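Side-chain contacts in putative cytosolic protein (Geobacillus zalihae, PDB 6AHX), which probably represses a copper-responsive operon, releasing the DNA when copper binds, as expected of a CsoR-type sensor: residues Ile23-Leu26 with Ala27-Gly31; Glu30-Val33 with Arg34-Glu38; Arg44-Pro47 with Asp48-Gln52; Asp61-Ala64 with Lys65-Ala69. All coordinates share one frame; numbering follows the deposited sequence.

How the interactions relate
The four contacts lie along the two long antiparallel helices of one hairpin. Interactions 1 and 2 follow each other on helix 20-41, sharing Glu30 and Gly31, with centres about 11 Å apart. Interactions 3 and 4 lie towards opposite ends of helix 46-70, centres about 26 Å apart. Across the hairpin, interaction 1 meets interaction 4, with Arg25 NE 3.5 Å from Thr63 OG1, and interaction 2 meets interaction 3, with Ile36 CG2 4.1 Å from Ile49 CG2. All four touch the second subunit. Interaction 3 holds Cys46, disulfide-bonded to Cys75 of the second subunit, where CsoR relatives bind copper; Ile67 of interaction 4 packs on Cys46 of the second subunit.

Interaction 1: Ile23-Leu26 with Ala27-Gly31; sequences INRL and ARIEG
Arg25 and Arg28 meet on one flank of helix 20-41, three residues apart, and the touching is done by carbon on one side and nitrogen on the other. Arg28 NH2 lies 3.4 Å from Arg25 CG, which sits over one face of the Arg28 guanidinium. The bend at chi3 of Arg28 (13°) turns that group back along the helix, so that NH1 also comes within 3.8 Å of Arg25 CA. The two guanidinium planes are 31° apart, and Arg28 NH2 approaches Arg25 NE to 4.0 Å without any bond. One turn on, Ile29 crosses the Arg25 chain obliquely: its CD1 rests 4.0 Å from Arg25 CD, while its CG1 lies 3.3 Å from Arg25 O. That carbonyl also takes the Ile29 N-H at 2.8 Å and 167°, one of four successive backbone bonds, from Ala27 to Glu30, that hold the side chains in step. Further out, Arg25 leans on Ala59, Ser62 and Thr63 of helix 46-70, and Ile29 on Val56. On another flank, Ile23 and Leu26 pack against Ala40 of the second subunit. The pair is therefore joined by the Arg28 guanidinium lying against the aliphatic stem of Arg25. Two like charges this close would probably repel mildly, a cost that the exposure of Arg28 to solvent is likely to lessen.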
loop_
_atom_site.group_PDB
_atom_site.type_symbol
_atom_site.label_atom_id
_atom_site.label_comp_id
_atom_site.label_asym_id
_atom_site.label_seq_id
_atom_site.Cartn_x
_atom_site.Cartn_y
_atom_site.Cartn_z
ATOM N N ILE A 23 -3.289 13.415 -3.510
ATOM C CA ILE A 23 -4.139 13.042 -2.414
ATOM C C ILE A 23 -5.133 11.959 -2.854
ATOM O O ILE A 23 -5.368 10.945 -2.137
ATOM C CB ILE A 23 -4.817 14.299 -1.786
ATOM C CG1 ILE A 23 -3.775 15.123 -0.998
ATOM C CG2 ILE A 23 -5.883 13.902 -0.765
ATOM C CD1 ILE A 23 -3.386 16.439 -1.598
ATOM N N ASN A 24 -5.698 12.174 -4.038
ATOM C CA ASN A 24 -6.673 11.245 -4.589
ATOM C C ASN A 24 -6.096 9.863 -4.889
ATOM O O ASN A 24 -6.753 8.874 -4.572
ATOM C CB ASN A 24 -7.334 11.824 -5.854
ATOM C CG ASN A 24 -8.243 13.012 -5.528
ATOM O OD1 ASN A 24 -8.523 13.336 -4.336
ATOM N ND2 ASN A 24 -8.712 13.676 -6.577
ATOM N N ARG A 25 -4.894 9.821 -5.472
ATOM C CA ARG A 25 -4.206 8.548 -5.697
ATOM C C ARG A 25 -4.036 7.797 -4.361
ATOM O O ARG A 25 -4.364 6.606 -4.263
ATOM C CB ARG A 25 -2.875 8.736 -6.401
ATOM C CG ARG A 25 -2.753 7.817 -7.622
ATOM C CD ARG A 25 -2.674 6.250 -7.486
ATOM N NE ARG A 25 -1.560 5.916 -8.426
ATOM C CZ ARG A 25 -1.480 4.977 -9.397
ATOM N NH1 ARG A 25 -2.375 4.022 -9.586
ATOM N NH2 ARG A 25 -0.389 4.949 -10.168
ATOM N N LEU A 26 -3.604 8.529 -3.334
ATOM C CA LEU A 26 -3.433 7.937 -2.045
ATOM C C LEU A 26 -4.749 7.418 -1.519
ATOM O O LEU A 26 -4.788 6.336 -0.922
ATOM C CB LEU A 26 -2.760 8.910 -1.051
ATOM C CG LEU A 26 -1.250 9.089 -1.269
ATOM C CD1 LEU A 26 -0.753 10.297 -0.466
ATOM C CD2 LEU A 26 -0.388 7.848 -0.972
ATOM N N ALA A 27 -5.837 8.162 -1.752
ATOM C CA ALA A 27 -7.202 7.661 -1.408
ATOM C C ALA A 27 -7.658 6.395 -2.143
ATOM O O ALA A 27 -8.247 5.496 -1.533
ATOM C CB ALA A 27 -8.248 8.733 -1.538
ATOM N N ARG A 28 -7.312 6.314 -3.411
ATOM C CA ARG A 28 -7.540 5.119 -4.233
ATOM C C ARG A 28 -6.744 3.883 -3.775
ATOM O O ARG A 28 -7.292 2.778 -3.698
ATOM C CB ARG A 28 -7.222 5.424 -5.714
ATOM C CG ARG A 28 -8.471 5.929 -6.443
ATOM C CD ARG A 28 -8.326 6.481 -7.867
ATOM N NE ARG A 28 -7.077 6.255 -8.631
ATOM C CZ ARG A 28 -6.222 7.223 -9.068
ATOM N NH1 ARG A 28 -6.391 8.544 -8.795
ATOM N NH2 ARG A 28 -5.143 6.870 -9.806
ATOM N N ILE A 29 -5.465 4.106 -3.488
ATOM C CA ILE A 29 -4.602 3.068 -2.988
ATOM C C ILE A 29 -5.154 2.598 -1.666
ATOM O O ILE A 29 -5.191 1.411 -1.394
ATOM C CB ILE A 29 -3.148 3.534 -2.830
ATOM C CG1 ILE A 29 -2.509 3.835 -4.168
ATOM C CG2 ILE A 29 -2.331 2.420 -2.165
ATOM C CD1 ILE A 29 -1.324 4.703 -4.055
ATOM N N GLU A 30 -5.652 3.527 -0.855
ATOM C CA GLU A 30 -6.339 3.130 0.392
ATOM C C GLU A 30 -7.504 2.140 0.176
ATOM O O GLU A 30 -7.509 1.070 0.791
ATOM C CB GLU A 30 -6.781 4.371 1.161
ATOM C CG GLU A 30 -7.283 4.044 2.557
ATOM C CD GLU A 30 -8.077 5.140 3.192
ATOM O OE1 GLU A 30 -7.855 6.323 2.831
ATOM O OE2 GLU A 30 -8.861 4.783 4.100
ATOM N N GLY A 31 -8.455 2.486 -0.715
ATOM C CA GLY A 31 -9.604 1.619 -1.038
ATOM C C GLY A 31 -9.163 0.282 -1.631
ATOM O O GLY A 31 -9.787 -0.762 -1.480
#

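Interaction 2: Glu30-Val33 with Arg34-Glu38; sequences EGHV and RAIKE
Glu30 and Arg34, one turn apart on helix 20-41, bring their charged ends together at the dimer interface. Arg34 starts out extended, then bends at chi3 (43°), and the bend carries the guanidinium back over the preceding turn. There one of its faces lies over Gly31, where NH1 comes to 3.6 Å from Gly31 CA. The Glu30 chain runs out extended beyond CG, and NH2 of Arg34 points at its OE2 from the guanidinium edge, but at 3.5 Å the salt bridge is weak, and the carboxylate stands 82° from the guanidinium plane. The stronger partners are in the second subunit: Arg34 there for Glu30, Glu30 there for Arg34, and OE1 of that same Glu30 for Lys37 NZ. An alanine in place of Arg34 would probably leave Glu30 OE2 without its guanidinium mates in both subunits and uncover the backbone at Gly31. On another flank His32 has CG opposite its backbone N across the CA-CB bond (chi1 -165°), which sets the ring beside Ile36, with ND1 4.1 Å from Ile36 CG1; both side chains touch Gln52 and Val56 of helix 46-70. Such pairing of the first long helices, cross-linked by Glu30-Arg34 and Glu30-Lys37 salt bridges and backed by the second, is typical of the antiparallel four-helix bundle of CsoR-type dimers.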
loop_
_atom_site.group_PDB
_atom_site.type_symbol
_atom_site.label_atom_id
_atom_site.label_comp_id
_atom_site.label_asym_id
_atom_site.label_seq_id
_atom_site.Cartn_x
_atom_site.Cartn_y
_atom_site.Cartn_z
ATOM N N GLU A 30 -5.652 3.527 -0.855
ATOM C CA GLU A 30 -6.339 3.130 0.392
ATOM C C GLU A 30 -7.504 2.140 0.176
ATOM O O GLU A 30 -7.509 1.070 0.791
ATOM C CB GLU A 30 -6.781 4.371 1.161
ATOM C CG GLU A 30 -7.283 4.044 2.557
ATOM C CD GLU A 30 -8.077 5.140 3.192
ATOM O OE1 GLU A 30 -7.855 6.323 2.831
ATOM O OE2 GLU A 30 -8.861 4.783 4.100
ATOM N N GLY A 31 -8.455 2.486 -0.715
ATOM C CA GLY A 31 -9.604 1.619 -1.038
ATOM C C GLY A 31 -9.163 0.282 -1.631
ATOM O O GLY A 31 -9.787 -0.762 -1.480
ATOM N N HIS A 32 -8.049 0.318 -2.316
ATOM C CA HIS A 32 -7.505 -0.862 -2.998
ATOM C C HIS A 32 -6.994 -1.830 -1.928
ATOM O O HIS A 32 -7.337 -3.006 -1.928
ATOM C CB HIS A 32 -6.470 -0.372 -4.005
ATOM C CG HIS A 32 -6.065 -1.376 -5.032
ATOM N ND1 HIS A 32 -6.409 -2.714 -4.981
ATOM C CD2 HIS A 32 -5.262 -1.245 -6.085
ATOM C CE1 HIS A 32 -5.829 -3.356 -5.963
ATOM N NE2 HIS A 32 -5.141 -2.479 -6.658
ATOM N N VAL A 33 -6.239 -1.339 -0.982
ATOM C CA VAL A 33 -5.770 -2.200 0.138
ATOM C C VAL A 33 -6.938 -2.763 0.957
ATOM O O VAL A 33 -6.921 -3.985 1.324
ATOM C CB VAL A 33 -4.708 -1.523 1.078
ATOM C CG1 VAL A 33 -4.236 -2.538 2.122
ATOM C CG2 VAL A 33 -3.476 -1.036 0.340
ATOM N N ARG A 34 -7.962 -1.906 1.177
ATOM C CA ARG A 34 -9.189 -2.334 1.818
ATOM C C ARG A 34 -9.798 -3.514 1.105
ATOM O O ARG A 34 -10.298 -4.448 1.739
ATOM C CB ARG A 34 -10.207 -1.208 1.876
ATOM C CG ARG A 34 -11.543 -1.646 2.498
ATOM C CD ARG A 34 -12.417 -0.503 3.066
ATOM N NE ARG A 34 -12.473 0.693 2.197
ATOM C CZ ARG A 34 -11.787 1.862 2.352
ATOM N NH1 ARG A 34 -11.963 2.847 1.446
ATOM N NH2 ARG A 34 -10.930 2.097 3.391
ATOM N N ALA A 35 -9.745 -3.490 -0.226
ATOM C CA ALA A 35 -10.341 -4.561 -1.022
ATOM C C ALA A 35 -9.559 -5.814 -0.932
ATOM O O ALA A 35 -10.137 -6.902 -0.807
ATOM C CB ALA A 35 -10.470 -4.127 -2.481
ATOM N N ILE A 36 -8.237 -5.649 -0.943
ATOM C CA ILE A 36 -7.296 -6.758 -0.799
ATOM C C ILE A 36 -7.467 -7.437 0.544
ATOM O O ILE A 36 -7.480 -8.661 0.630
ATOM C CB ILE A 36 -5.811 -6.344 -1.016
ATOM C CG1 ILE A 36 -5.566 -5.753 -2.434
ATOM C CG2 ILE A 36 -4.895 -7.561 -0.783
ATOM C CD1 ILE A 36 -4.171 -5.219 -2.650
ATOM N N LYS A 37 -7.603 -6.621 1.576
ATOM C CA LYS A 37 -7.989 -7.116 2.913
ATOM C C LYS A 37 -9.300 -7.985 2.875
ATOM O O LYS A 37 -9.382 -9.059 3.503
ATOM C CB LYS A 37 -8.136 -5.916 3.857
ATOM C CG LYS A 37 -8.567 -6.274 5.278
ATOM C CD LYS A 37 -8.991 -5.063 6.046
ATOM C CE LYS A 37 -10.348 -4.635 5.532
ATOM N NZ LYS A 37 -10.738 -3.370 6.223
ATOM N N GLU A 38 -10.282 -7.518 2.104
ATOM C CA GLU A 38 -11.526 -8.199 2.003
ATOM C C GLU A 38 -11.369 -9.409 1.147
ATOM O O GLU A 38 -11.996 -10.390 1.423
ATOM C CB GLU A 38 -12.630 -7.288 1.501
ATOM C CG GLU A 38 -13.045 -6.210 2.489
ATOM C CD GLU A 38 -13.840 -5.040 1.851
ATOM O OE1 GLU A 38 -14.225 -4.114 2.624
ATOM O OE2 GLU A 38 -14.084 -5.009 0.590
#

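Interaction 3: Arg44-Pro47 with Asp48-Gln52; sequences RDCP and DILLQ
Arg44 and Asp48 bridge the start of helix 46-70 in this CsoR-type helical bundle, across Asp45 at the N-cap position, whose side chain makes no capping bond. Arg44 begins with CB 4.2 Å from Ile49 CD1. Beyond it the chain bends at chi2 (-72°) and chi3, swinging the guanidinium round to Asp48; the side chain also touches Met39. NE gives its N-H to water 1, which lies at the edge of the group and in its plane. At the tip, NH2 bonds Asp48 OD2 at 2.7 Å and 144°, on the anti side of the carboxylate, whose plane stands 77° from the guanidinium. An alanine in place of Asp48 would probably leave this guanidinium without its countercharge and water 1 without its acceptor. On another side of the helix, Cys46 SG packs 3.6 Å from Leu50 CD1 and is disulfide-bonded to Cys75 of the second subunit; in CsoR relatives, the equivalent cysteines are copper ligands. Tyr18 of the second subunit hydrogen-bonds Arg44 O. Water 1 ties the salt bridge to the backbone of the N-cap residue: it accepts from Arg44 NE at 2.9 Å and Asp45 N at 2.8 Å, and donates to Asp48 OD2 at 2.7 Å.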
loop_
_atom_site.group_PDB
_atom_site.type_symbol
_atom_site.label_atom_id
_atom_site.label_comp_id
_atom_site.label_asym_id
_atom_site.label_seq_id
_atom_site.Cartn_x
_atom_site.Cartn_y
_atom_site.Cartn_z
ATOM N N ARG A 44 -10.277 -15.583 -1.112
ATOM C CA ARG A 44 -9.939 -15.542 -2.517
ATOM C C ARG A 44 -8.640 -16.311 -2.847
ATOM O O ARG A 44 -7.783 -16.558 -1.986
ATOM C CB ARG A 44 -9.834 -14.093 -2.936
ATOM C CG ARG A 44 -11.149 -13.305 -2.881
ATOM C CD ARG A 44 -12.176 -13.683 -3.985
ATOM N NE ARG A 44 -11.589 -13.619 -5.332
ATOM C CZ ARG A 44 -11.441 -12.520 -6.076
ATOM N NH1 ARG A 44 -11.906 -11.331 -5.715
ATOM N NH2 ARG A 44 -10.786 -12.621 -7.206
ATOM N N ASP A 45 -8.488 -16.674 -4.104
ATOM C CA ASP A 45 -7.321 -17.430 -4.539
ATOM C C ASP A 45 -6.104 -16.576 -4.403
ATOM O O ASP A 45 -6.135 -15.394 -4.698
ATOM C CB ASP A 45 -7.423 -17.937 -5.977
ATOM C CG ASP A 45 -8.589 -18.934 -6.176
ATOM O OD1 ASP A 45 -9.044 -19.593 -5.188
ATOM O OD2 ASP A 45 -9.034 -19.045 -7.337
ATOM N N CYS A 46 -5.033 -17.210 -3.939
ATOM C CA CYS A 46 -3.812 -16.537 -3.632
ATOM C C CYS A 46 -3.247 -15.728 -4.800
ATOM O O CYS A 46 -2.835 -14.612 -4.609
ATOM C CB CYS A 46 -2.791 -17.519 -3.140
ATOM S SG CYS A 46 -1.134 -16.835 -3.132
ATOM N N PRO A 47 -3.221 -16.287 -6.001
ATOM C CA PRO A 47 -2.640 -15.464 -7.100
ATOM C C PRO A 47 -3.393 -14.143 -7.381
ATOM O O PRO A 47 -2.763 -13.138 -7.721
ATOM C CB PRO A 47 -2.679 -16.400 -8.320
ATOM C CG PRO A 47 -2.988 -17.774 -7.784
ATOM C CD PRO A 47 -3.735 -17.573 -6.491
ATOM N N ASP A 48 -4.696 -14.155 -7.166
ATOM C CA ASP A 48 -5.516 -12.952 -7.267
ATOM C C ASP A 48 -5.029 -11.915 -6.265
ATOM O O ASP A 48 -4.897 -10.719 -6.562
ATOM C CB ASP A 48 -7.018 -13.255 -6.933
ATOM C CG ASP A 48 -7.648 -14.293 -7.891
ATOM O OD1 ASP A 48 -6.927 -15.006 -8.593
ATOM O OD2 ASP A 48 -8.867 -14.408 -7.950
ATOM N N ILE A 49 -4.825 -12.388 -5.043
ATOM C CA ILE A 49 -4.393 -11.550 -3.947
ATOM C C ILE A 49 -3.010 -10.988 -4.213
ATOM O O ILE A 49 -2.804 -9.762 -4.100
ATOM C CB ILE A 49 -4.521 -12.262 -2.602
ATOM C CG1 ILE A 49 -6.023 -12.525 -2.292
ATOM C CG2 ILE A 49 -3.866 -11.434 -1.500
ATOM C CD1 ILE A 49 -6.309 -13.161 -0.938
ATOM N N LEU A 50 -2.096 -11.845 -4.653
ATOM C CA LEU A 50 -0.723 -11.425 -4.821
ATOM C C LEU A 50 -0.586 -10.525 -6.029
ATOM O O LEU A 50 0.236 -9.645 -6.026
ATOM C CB LEU A 50 0.184 -12.644 -5.015
ATOM C CG LEU A 50 0.385 -13.531 -3.780
ATOM C CD1 LEU A 50 1.430 -14.564 -4.166
ATOM C CD2 LEU A 50 0.790 -12.818 -2.499
ATOM N N LEU A 51 -1.417 -10.738 -7.038
ATOM C CA LEU A 51 -1.530 -9.786 -8.134
ATOM C C LEU A 51 -1.871 -8.382 -7.698
ATOM O O LEU A 51 -1.287 -7.430 -8.168
ATOM C CB LEU A 51 -2.616 -10.245 -9.138
ATOM C CG LEU A 51 -2.540 -9.628 -10.521
ATOM C CD1 LEU A 51 -1.470 -10.381 -11.319
ATOM C CD2 LEU A 51 -3.894 -9.632 -11.225
ATOM N N GLN A 52 -2.810 -8.273 -6.765
ATOM C CA GLN A 52 -3.285 -6.972 -6.312
ATOM C C GLN A 52 -2.290 -6.344 -5.388
ATOM O O GLN A 52 -2.076 -5.136 -5.502
ATOM C CB GLN A 52 -4.669 -7.077 -5.675
ATOM C CG GLN A 52 -5.736 -7.567 -6.643
ATOM C CD GLN A 52 -5.844 -6.770 -7.934
ATOM O OE1 GLN A 52 -5.452 -5.606 -8.025
ATOM N NE2 GLN A 52 -6.290 -7.438 -8.969
HETATM O O HOH W 1 -10.203 -16.000 -6.176
#

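Interaction 4: Asp61-Ala64 with Lys65-Ala69; sequences DSTA and KVIFA
Asp61 and Lys65 pair one turn apart on helix 46-70, the second long helix of the CsoR-type bundle, while Thr63 and Ile67 meet on its buried flank. The buried part is tight. Ile67 CG1 lies 3.3 Å from Thr63 O, and its CD1 reaches Thr63 CG2 at 4.1 Å, methyl against methyl. Thr63 has OG1 beside its own backbone N (chi1 -56°), from where the hydroxyl hydrogen-bonds Ala59 O, one turn back, and the methyl is left for the apolar side. Helix 20-41 closes this flank with Arg25 and Ile29 on Thr63 and Val22 on Ile67, and the second subunit adds Cys46 against Ile67 and Leu50 against Ala64.

The charged side is looser at its polar end. The Lys65 stem runs outward with CG 3.4 Å from Asp61 O, then turns at chi4 (-19°, nearly eclipsed), which brings NZ beside the carboxylate. Carbon makes the closest approach, Lys65 CE lying 3.1 Å from Asp61 OD2. The looseness is in the ion pair: NZ is shared almost evenly, 3.3 Å from Asp61 OD2 and 3.4 Å from OD1, the latter a weak hydrogen bond. Lys65 is exposed, so solvent probably screens much of this attraction. The Phe68 ring leaves the contact, swinging away towards Leu76 of its own chain and Leu50 of the second subunit. Its backbone stays firmly attached, the Phe68 N-H meeting Ala64 O at 2.7 Å and 167°, with Phe68 CB 3.2 Å from that same oxygen.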
loop_
_atom_site.group_PDB
_atom_site.type_symbol
_atom_site.label_atom_id
_atom_site.label_comp_id
_atom_site.label_asym_id
_atom_site.label_seq_id
_atom_site.Cartn_x
_atom_site.Cartn_y
_atom_site.Cartn_z
ATOM N N ASP A 61 4.828 3.226 -5.608
ATOM C CA ASP A 61 6.034 3.623 -6.293
ATOM C C ASP A 61 5.777 4.784 -7.261
ATOM O O ASP A 61 6.469 5.759 -7.207
ATOM C CB ASP A 61 6.646 2.426 -6.994
ATOM C CG ASP A 61 7.952 2.779 -7.707
ATOM O OD1 ASP A 61 8.928 3.072 -7.052
ATOM O OD2 ASP A 61 7.998 2.836 -8.941
ATOM N N SER A 62 4.728 4.756 -8.058
ATOM C CA SER A 62 4.447 5.886 -8.943
ATOM C C SER A 62 4.075 7.160 -8.255
ATOM O O SER A 62 4.470 8.246 -8.664
ATOM C CB SER A 62 3.330 5.536 -9.895
ATOM O OG SER A 62 3.873 4.502 -10.667
ATOM N N THR A 63 3.265 7.018 -7.241
ATOM C CA THR A 63 2.921 8.117 -6.407
ATOM C C THR A 63 4.132 8.780 -5.731
ATOM O O THR A 63 4.167 9.965 -5.688
ATOM C CB THR A 63 1.860 7.674 -5.365
ATOM O OG1 THR A 63 0.766 7.134 -6.085
ATOM C CG2 THR A 63 1.403 8.841 -4.545
ATOM N N ALA A 64 5.068 8.027 -5.177
ATOM C CA ALA A 64 6.305 8.587 -4.634
ATOM C C ALA A 64 7.156 9.386 -5.673
ATOM O O ALA A 64 7.686 10.484 -5.387
ATOM C CB ALA A 64 7.165 7.455 -4.072
ATOM N N LYS A 65 7.248 8.809 -6.876
ATOM C CA LYS A 65 7.867 9.474 -8.028
ATOM C C LYS A 65 7.191 10.800 -8.395
ATOM O O LYS A 65 7.853 11.769 -8.589
ATOM C CB LYS A 65 7.865 8.563 -9.209
ATOM C CG LYS A 65 8.811 7.396 -9.056
ATOM C CD LYS A 65 8.687 6.573 -10.339
ATOM C CE LYS A 65 9.402 5.220 -10.349
ATOM N NZ LYS A 65 10.472 5.058 -9.326
ATOM N N VAL A 66 5.885 10.836 -8.405
ATOM C CA VAL A 66 5.151 12.060 -8.690
ATOM C C VAL A 66 5.432 13.124 -7.623
ATOM O O VAL A 66 5.595 14.320 -7.939
ATOM C CB VAL A 66 3.634 11.780 -8.746
ATOM C CG1 VAL A 66 2.772 13.042 -8.728
ATOM C CG2 VAL A 66 3.310 10.942 -9.943
ATOM N N ILE A 67 5.415 12.710 -6.367
ATOM C CA ILE A 67 5.645 13.622 -5.274
ATOM C C ILE A 67 7.077 14.119 -5.318
ATOM O O ILE A 67 7.327 15.303 -5.162
ATOM C CB ILE A 67 5.396 12.923 -3.911
ATOM C CG1 ILE A 67 3.877 12.600 -3.714
ATOM C CG2 ILE A 67 5.982 13.721 -2.696
ATOM C CD1 ILE A 67 3.648 11.650 -2.526
ATOM N N PHE A 68 8.010 13.203 -5.482
ATOM C CA PHE A 68 9.401 13.584 -5.658
ATOM C C PHE A 68 9.627 14.593 -6.829
ATOM O O PHE A 68 10.339 15.575 -6.665
ATOM C CB PHE A 68 10.306 12.346 -5.796
ATOM C CG PHE A 68 11.764 12.648 -5.584
ATOM C CD1 PHE A 68 12.313 12.677 -4.337
ATOM C CD2 PHE A 68 12.580 12.933 -6.637
ATOM C CE1 PHE A 68 13.672 12.961 -4.143
ATOM C CE2 PHE A 68 13.936 13.198 -6.460
ATOM C CZ PHE A 68 14.472 13.234 -5.210
ATOM N N ALA A 69 9.018 14.368 -7.983
ATOM C CA ALA A 69 9.046 15.352 -9.057
ATOM C C ALA A 69 8.454 16.715 -8.704
ATOM O O ALA A 69 9.067 17.748 -8.925
ATOM C CB ALA A 69 8.368 14.806 -10.293
#